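Local coordinates for protein serine racemase (Enterococcus faecalis, PDB 4ECL) that belongs to the alanine racemase family, its chain forming the cytoplasmic part of a serine racemase and pairing a TIM-barrel domain with a C-terminal beta domain, at residues L33-K38 against I56-F61. Numbering follows the deposited sequence.
Sequences LMAVVK and IGVSSF
The ring of Phe61 is met along its CD1 side by two aliphatic groups, each approaching obliquely: the methyl of Ala35, with CB 3.8 Å from CD1 of Phe61, and CG1 of Val37. Chi1 of -59° sets CG of Phe61 beside its own backbone N and opposite the carbonyl carbon, and the ring's rotation about CB-CG then presents CD1 to the Ala35 methyl. Val58 extends this apolar patch, its CG1 lying 4.1 Å from the Ala35 methyl and slightly farther from CD2 of Leu33.

The backbone evidence is that of a parallel bridge. Ala35 and Phe61 are paired with their CA atoms 4.8 Å apart and their side chains on the same face of the sheet. Ala35 N donates to Ser60 O at 2.9 Å, tilted out of the carbonyl plane; the N-H...O angle is 156°. CA of Phe61 adds a CA-H...O contact to Ala35 O at 3.3 Å. Where the chains part, a water spans the gap, donating to Leu33 O at 2.7 Å and accepting from Ser59 N at 3.0 Å.

The other face carries Met34, a selenomethionine, and Ser60. The CE methyl of Met34 touches the hydroxyl oxygen OG of Ser60 at 3.3 Å, brought beside it by a bend at chi3 (-82°) after an extended start; that hydroxyl is hydrogen-bonded to Glu80.

Helices 38-42 and 46-55 lie in the connection from strand 32-36 to strand 60-63, a beta-alpha-beta crossover of the TIM barrel; the second helix ends in a Schellman motif at Gly57. Its Thr50 and Leu53 touch Phe61, and Leu53 also Ala35, on the side of the sheet bearing those two residues, while strand 217-220 flanks strand 32-36 through backbone hydrogen bonds of Met34 with Ile218 and Val220, and of Val36 with Val220.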
loop_
_atom_site.group_PDB
_atom_site.type_symbol
_atom_site.label_atom_id
_atom_site.label_comp_id
_atom_site.label_asym_id
_atom_site.label_seq_id
_atom_site.Cartn_x
_atom_site.Cartn_y
_atom_site.Cartn_z
ATOM N N LEU A 33 1.028 26.076 -13.124
ATOM C CA LEU A 33 0.581 24.787 -12.630
ATOM C C LEU A 33 1.707 24.124 -11.834
ATOM O O LEU A 33 2.802 23.904 -12.359
ATOM C CB LEU A 33 0.122 23.904 -13.809
ATOM C CG LEU A 33 -0.631 22.621 -13.466
ATOM C CD1 LEU A 33 -1.534 22.186 -14.630
ATOM C CD2 LEU A 33 0.343 21.496 -13.092
HETATM N N MSE A 34 1.450 23.837 -10.557
HETATM C CA MSE A 34 2.409 23.058 -9.765
HETATM C C MSE A 34 1.885 21.638 -9.598
HETATM O O MSE A 34 0.940 21.386 -8.837
HETATM C CB MSE A 34 2.681 23.686 -8.391
HETATM C CG MSE A 34 3.765 22.940 -7.622
HETATM SE SE MSE A 34 4.189 23.693 -5.878
HETATM C CE MSE A 34 5.401 25.127 -6.429
ATOM N N ALA A 35 2.494 20.710 -10.325
ATOM C CA ALA A 35 1.981 19.363 -10.366
ATOM C C ALA A 35 2.419 18.642 -9.096
ATOM O O ALA A 35 3.612 18.532 -8.806
ATOM C CB ALA A 35 2.488 18.650 -11.607
ATOM N N VAL A 36 1.444 18.172 -8.331
ATOM C CA VAL A 36 1.732 17.465 -7.098
ATOM C C VAL A 36 1.970 15.986 -7.421
ATOM O O VAL A 36 1.026 15.265 -7.779
ATOM C CB VAL A 36 0.556 17.603 -6.133
ATOM C CG1 VAL A 36 0.834 16.833 -4.841
ATOM C CG2 VAL A 36 0.294 19.081 -5.846
ATOM N N VAL A 37 3.221 15.534 -7.320
ATOM C CA VAL A 37 3.563 14.176 -7.760
ATOM C C VAL A 37 4.046 13.268 -6.619
ATOM O O VAL A 37 4.707 12.258 -6.852
ATOM C CB VAL A 37 4.599 14.198 -8.913
ATOM C CG1 VAL A 37 3.968 14.788 -10.181
ATOM C CG2 VAL A 37 5.847 14.993 -8.530
ATOM N N LYS A 38 3.709 13.643 -5.389
ATOM C CA LYS A 38 4.065 12.860 -4.207
ATOM C C LYS A 38 3.352 11.505 -4.210
ATOM O O LYS A 38 2.364 11.325 -4.925
ATOM C CB LYS A 38 3.694 13.629 -2.943
ATOM C CG LYS A 38 2.254 14.040 -2.892
ATOM C CD LYS A 38 1.937 14.878 -1.666
ATOM C CE LYS A 38 0.438 15.078 -1.536
ATOM N NZ LYS A 38 0.049 15.777 -0.285
ATOM N N ILE A 56 5.721 17.899 -21.609
ATOM C CA ILE A 56 4.655 18.721 -22.161
ATOM C C ILE A 56 4.647 20.159 -21.648
ATOM O O ILE A 56 3.756 20.935 -21.996
ATOM C CB ILE A 56 3.272 18.067 -22.000
ATOM C CG1 ILE A 56 2.914 17.884 -20.533
ATOM C CG2 ILE A 56 3.251 16.726 -22.718
ATOM C CD1 ILE A 56 1.449 17.557 -20.321
ATOM N N GLY A 57 5.642 20.515 -20.837
ATOM C CA GLY A 57 5.855 21.908 -20.481
ATOM C C GLY A 57 5.532 22.316 -19.057
ATOM O O GLY A 57 5.676 23.488 -18.716
ATOM N N VAL A 58 5.080 21.383 -18.223
ATOM C CA VAL A 58 4.941 21.677 -16.799
ATOM C C VAL A 58 6.336 21.969 -16.264
ATOM O O VAL A 58 7.272 21.213 -16.526
ATOM C CB VAL A 58 4.326 20.496 -16.028
ATOM C CG1 VAL A 58 4.353 20.754 -14.524
ATOM C CG2 VAL A 58 2.906 20.213 -16.520
ATOM N N SER A 59 6.483 23.073 -15.535
ATOM C CA SER A 59 7.800 23.491 -15.065
ATOM C C SER A 59 7.882 23.710 -13.548
ATOM O O SER A 59 8.738 24.452 -13.065
ATOM C CB SER A 59 8.225 24.753 -15.807
ATOM O OG SER A 59 7.113 25.616 -15.963
ATOM N N SER A 60 6.993 23.054 -12.811
ATOM C CA SER A 60 6.960 23.144 -11.354
ATOM C C SER A 60 6.326 21.897 -10.726
ATOM O O SER A 60 5.220 21.495 -11.106
ATOM C CB SER A 60 6.187 24.396 -10.937
ATOM O OG SER A 60 6.386 24.694 -9.571
ATOM N N PHE A 61 7.022 21.295 -9.761
ATOM C CA PHE A 61 6.561 20.059 -9.110
ATOM C C PHE A 61 6.621 20.150 -7.579
ATOM O O PHE A 61 7.492 20.821 -7.021
ATOM C CB PHE A 61 7.380 18.845 -9.597
ATOM C CG PHE A 61 7.299 18.637 -11.079
ATOM C CD1 PHE A 61 6.254 17.922 -11.630
ATOM C CD2 PHE A 61 8.230 19.219 -11.924
ATOM C CE1 PHE A 61 6.151 17.770 -13.000
ATOM C CE2 PHE A 61 8.137 19.075 -13.292
ATOM C CZ PHE A 61 7.097 18.346 -13.834
HETATM O O HOH W 1 4.056 24.602 -14.666
#